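Local coordinates for putative periplasmic protein (Bacteroides vulgatus ATCC 8482, PDB 3DUE) that is of unknown function but, as a probable periplasmic protein of the PepSY-like superfamily, possibly acts as an inhibitor, at residues Lys6-Val10 / Asn11-Gln15; Ala75-Pro78 / Asp79-Lys83. One frame throughout, in Å; residues are numbered along the deposited sequence.

Contact 1. Residues Lys6-Val10 / Asn11-Gln15; sequences KPIQV and NQLPQ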
loop_
_atom_site.group_PDB
_atom_site.type_symbol
_atom_site.label_atom_id
_atom_site.label_comp_id
_atom_site.label_asym_id
_atom_site.label_seq_id
_atom_site.Cartn_x
_atom_site.Cartn_y
_atom_site.Cartn_z
ATOM N N LYS A 6 -14.385 10.254 -8.041
ATOM C CA LYS A 6 -14.229 11.656 -8.403
ATOM C C LYS A 6 -12.762 12.017 -8.316
ATOM O O LYS A 6 -12.087 11.589 -7.402
ATOM C CB LYS A 6 -15.062 12.544 -7.480
ATOM C CG LYS A 6 -16.593 12.333 -7.715
ATOM C CD LYS A 6 -17.427 13.493 -7.128
ATOM C CE LYS A 6 -18.976 13.257 -7.191
ATOM N NZ LYS A 6 -19.506 13.189 -8.617
ATOM N N PRO A 7 -12.268 12.783 -9.291
ATOM C CA PRO A 7 -10.868 13.189 -9.214
ATOM C C PRO A 7 -10.645 14.225 -8.097
ATOM O O PRO A 7 -11.523 15.074 -7.828
ATOM C CB PRO A 7 -10.595 13.794 -10.603
ATOM C CG PRO A 7 -11.902 14.279 -11.092
ATOM C CD PRO A 7 -12.953 13.338 -10.486
ATOM N N ILE A 8 -9.457 14.193 -7.507
ATOM C CA ILE A 8 -9.131 15.105 -6.462
ATOM C C ILE A 8 -7.697 15.581 -6.617
ATOM O O ILE A 8 -6.908 15.001 -7.359
ATOM C CB ILE A 8 -9.301 14.480 -5.038
ATOM C CG1 ILE A 8 -8.278 13.336 -4.810
ATOM C CG2 ILE A 8 -10.760 14.070 -4.796
ATOM C CD1 ILE A 8 -8.181 12.867 -3.346
ATOM N N GLN A 9 -7.423 16.676 -5.920
ATOM C CA GLN A 9 -6.089 17.237 -5.792
ATOM C C GLN A 9 -5.511 16.641 -4.517
ATOM O O GLN A 9 -6.257 16.199 -3.647
ATOM C CB GLN A 9 -6.149 18.761 -5.683
ATOM C CG GLN A 9 -6.694 19.461 -6.957
ATOM C CD GLN A 9 -5.673 19.417 -8.067
ATOM O OE1 GLN A 9 -4.492 19.611 -7.801
ATOM N NE2 GLN A 9 -6.103 19.150 -9.305
ATOM N N VAL A 10 -4.186 16.646 -4.423
ATOM C CA VAL A 10 -3.445 16.160 -3.254
ATOM C C VAL A 10 -3.880 16.857 -1.974
ATOM O O VAL A 10 -4.051 16.190 -0.933
ATOM C CB VAL A 10 -1.877 16.265 -3.447
ATOM C CG1 VAL A 10 -1.092 16.000 -2.143
ATOM C CG2 VAL A 10 -1.380 15.330 -4.546
ATOM N N ASN A 11 -4.120 18.160 -2.020
ATOM C CA ASN A 11 -4.565 18.847 -0.806
ATOM C C ASN A 11 -5.967 18.473 -0.330
ATOM O O ASN A 11 -6.402 18.960 0.696
ATOM C CB ASN A 11 -4.416 20.359 -0.911
ATOM C CG ASN A 11 -5.295 20.962 -1.956
ATOM O OD1 ASN A 11 -6.254 20.347 -2.469
ATOM N ND2 ASN A 11 -5.000 22.206 -2.268
ATOM N N GLN A 12 -6.684 17.650 -1.084
ATOM C CA GLN A 12 -7.983 17.119 -0.669
ATOM C C GLN A 12 -7.866 15.739 0.021
ATOM O O GLN A 12 -8.863 15.168 0.464
ATOM C CB GLN A 12 -8.963 17.054 -1.828
ATOM C CG GLN A 12 -9.311 18.427 -2.391
ATOM C CD GLN A 12 -10.226 18.350 -3.596
ATOM O OE1 GLN A 12 -9.812 17.934 -4.676
ATOM N NE2 GLN A 12 -11.480 18.781 -3.420
ATOM N N LEU A 13 -6.665 15.182 0.085
ATOM C CA LEU A 13 -6.449 13.943 0.843
ATOM C C LEU A 13 -6.397 14.245 2.341
ATOM O O LEU A 13 -5.948 15.337 2.746
ATOM C CB LEU A 13 -5.094 13.329 0.411
ATOM C CG LEU A 13 -4.842 12.796 -0.986
ATOM C CD1 LEU A 13 -3.298 12.689 -1.297
ATOM C CD2 LEU A 13 -5.532 11.466 -1.237
ATOM N N PRO A 14 -6.798 13.273 3.196
ATOM C CA PRO A 14 -6.624 13.502 4.597
ATOM C C PRO A 14 -5.155 13.839 4.874
ATOM O O PRO A 14 -4.251 13.345 4.186
ATOM C CB PRO A 14 -7.025 12.161 5.222
ATOM C CG PRO A 14 -7.970 11.569 4.232
ATOM C CD PRO A 14 -7.360 11.939 2.927
ATOM N N GLN A 15 -4.939 14.698 5.862
ATOM C CA GLN A 15 -3.619 15.120 6.284
ATOM C C GLN A 15 -2.612 13.953 6.416
ATOM O O GLN A 15 -1.475 14.047 5.944
ATOM C CB GLN A 15 -3.743 15.820 7.637
ATOM C CG GLN A 15 -2.422 16.237 8.167
ATOM C CD GLN A 15 -2.377 16.750 9.595
ATOM O OE1 GLN A 15 -1.281 16.837 10.124
ATOM N NE2 GLN A 15 -3.519 17.117 10.223
#

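Contact 2. Residues Ala75-Pro78 / Asp79-Lys83; sequences AVVP and DAIKK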
loop_
_atom_site.group_PDB
_atom_site.type_symbol
_atom_site.label_atom_id
_atom_site.label_comp_id
_atom_site.label_asym_id
_atom_site.label_seq_id
_atom_site.Cartn_x
_atom_site.Cartn_y
_atom_site.Cartn_z
ATOM N N ALA A 75 10.586 1.455 5.420
ATOM C CA ALA A 75 10.059 2.103 6.613
ATOM C C ALA A 75 8.532 1.956 6.708
ATOM O O ALA A 75 7.982 2.160 7.783
ATOM C CB ALA A 75 10.464 3.551 6.648
ATOM N N VAL A 76 7.863 1.609 5.605
ATOM C CA VAL A 76 6.418 1.417 5.591
ATOM C C VAL A 76 5.968 0.056 6.183
ATOM O O VAL A 76 4.834 -0.103 6.669
ATOM C CB VAL A 76 5.891 1.566 4.138
ATOM C CG1 VAL A 76 4.463 1.018 3.969
ATOM C CG2 VAL A 76 6.049 3.023 3.683
ATOM N N VAL A 77 6.872 -0.899 6.157
ATOM C CA VAL A 77 6.562 -2.285 6.507
ATOM C C VAL A 77 6.717 -2.622 7.971
ATOM O O VAL A 77 7.780 -2.391 8.563
ATOM C CB VAL A 77 7.452 -3.278 5.667
ATOM C CG1 VAL A 77 7.092 -4.729 5.921
ATOM C CG2 VAL A 77 7.291 -2.997 4.198
ATOM N N PRO A 78 5.679 -3.238 8.552
ATOM C CA PRO A 78 5.782 -3.657 9.955
ATOM C C PRO A 78 7.027 -4.535 10.184
ATOM O O PRO A 78 7.343 -5.395 9.367
ATOM C CB PRO A 78 4.473 -4.434 10.187
ATOM C CG PRO A 78 3.541 -3.920 9.152
ATOM C CD PRO A 78 4.381 -3.614 7.957
ATOM N N ASP A 79 7.745 -4.291 11.272
ATOM C CA ASP A 79 8.962 -5.041 11.587
ATOM C C ASP A 79 8.830 -6.556 11.542
ATOM O O ASP A 79 9.732 -7.235 11.053
ATOM C CB ASP A 79 9.520 -4.626 12.958
ATOM C CG ASP A 79 10.486 -3.456 12.866
ATOM O OD1 ASP A 79 10.417 -2.639 11.912
ATOM O OD2 ASP A 79 11.352 -3.360 13.755
ATOM N N ALA A 80 7.732 -7.092 12.079
ATOM C CA ALA A 80 7.518 -8.546 12.088
ATOM C C ALA A 80 7.549 -9.136 10.671
ATOM O O ALA A 80 8.071 -10.232 10.428
ATOM C CB ALA A 80 6.185 -8.877 12.778
ATOM N N ILE A 81 6.977 -8.394 9.738
ATOM C CA ILE A 81 6.924 -8.811 8.337
ATOM C C ILE A 81 8.297 -8.680 7.699
ATOM O O ILE A 81 8.755 -9.585 7.004
ATOM C CB ILE A 81 5.871 -7.991 7.576
ATOM C CG1 ILE A 81 4.441 -8.351 8.089
ATOM C CG2 ILE A 81 6.055 -8.207 6.058
ATOM C CD1 ILE A 81 3.334 -7.583 7.515
ATOM N N LYS A 82 8.954 -7.545 7.900
ATOM C CA LYS A 82 10.320 -7.385 7.397
ATOM C C LYS A 82 11.220 -8.509 7.825
ATOM O O LYS A 82 11.966 -9.066 7.030
ATOM C CB LYS A 82 10.927 -6.069 7.875
ATOM C CG LYS A 82 10.328 -4.905 7.143
ATOM C CD LYS A 82 11.199 -3.644 7.203
ATOM C CE LYS A 82 11.109 -2.927 8.510
ATOM N NZ LYS A 82 11.446 -1.476 8.336
ATOM N N LYS A 83 11.168 -8.820 9.107
ATOM C CA LYS A 83 11.995 -9.881 9.697
ATOM C C LYS A 83 11.696 -11.253 9.094
ATOM O O LYS A 83 12.592 -12.040 8.797
ATOM C CB LYS A 83 11.769 -9.890 11.204
#

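Contact 1. Residues Lys6-Val10 / Asn11-Gln15
Gln-12 OE1 accepts the backbone N-H of Gln-9 at 3.0 Å from Gln-9 N. The bond is nearly straight, 173° at the hydrogen. The donor lies in the plane of the side-chain carbonyl, on a lone pair. The side chain of Gln-12 runs extended beyond CG, with chi2 at 177°, and this carries its amide back along the chain to Gln-9. OE1 also rests 3.5 Å from Ile-8 CB. The same two residues are joined again through the backbone, where Gln-12 N donates to Gln-9 O at 3.0 Å. One residue further on, Leu-13 N donates to Val-10 O, also at 3.0 Å. These i to i+3 bonds are those of a short 3-10 turn. Apolar side chains also meet across the turn. Ile-8 CD1 meets Leu-13 CD2 at 3.7 Å, the two side chains crossing at about a right angle. Val-10 CG1 approaches Leu-13 CD1 more loosely, at 4.1 Å. The turn links edge strand 6-7 to helix 15-24, and Pro-14 is the N-cap of that helix. Ile-8 and Leu-13 both pack on Tyr-44 of strand 41-48, while Val-10 touches Val-30 of strand 30-38.

Contact 2. Residues Ala75-Pro78 / Asp79-Lys83
Val-77 has CG1 anti to its backbone N, chi1 -176°, and this methyl meets two side chains of the first helical turn. Ile-81 CG2 comes to 3.6 Å from Val-77 CG1. The two side chains cross at about a right angle. Lys-82 comes to the same methyl with the start of its chain. Its CG lies 3.5 Å from Val-77 CG1, a tight fit for two carbons. The lysine chain then bends at chi3, -77°, and runs past the carbonyl oxygen of Val-77. Its CE is 3.4 Å from Val-77 O. The ammonium group ends at Val-74 O, to which NZ is hydrogen-bonded. Asp-79 OD1 is a long salt-bridge partner, 3.9 Å from Lys-82 NZ. The lysine thus ties the loop before the helix to the helix's first turn. Pro-78 is the N-cap residue, and its carbonyl opens the helical bonding. Lys-82 N donates to Pro-78 O at 3.1 Å, almost straight and nearly in line with the C=O. Ile-81 N makes a weak, bent bond to the same oxygen. The proline ring and Ile-81 lie side by side and point the same way, with Pro-78 CG 4.0 Å from Ile-81 CD1. Together they form an apolar patch facing the sheet. Pro-78 and Ile-81 both pack on Tyr-104 of strand 103-108 and on Phe-120, and Ile-81 also reaches Val-106. On the loop side, Val-76 touches Phe-20 and His-24 of helix 15-24 and Trp-62 and Val-65 of strand 62-66, so the loop before helix 79-88 lies against helix 15-24 while the helix start lies on the sheet.

How the contacts relate
Contact 1 comes first along the chain and closes before contact 2 opens. Their centres are about 28 Å apart, on opposite sides of the chain's centre, and their nearest atoms are about 14 Å apart. Both lead into a helix, and both place side chains on the same antiparallel sheet. Each has a proline at the N-cap. Residues 6-15 lead from edge strand 6-7 into helix 15-24. Residues 75-83 lead from the loop after strand 62-66 into helix 79-88. The two contacts belong to two PepSY-like regions of the sequence, consistent with a repeated family motif. Helix 15-24 links them indirectly: it follows contact 1, and its far part reaches the loop of contact 2.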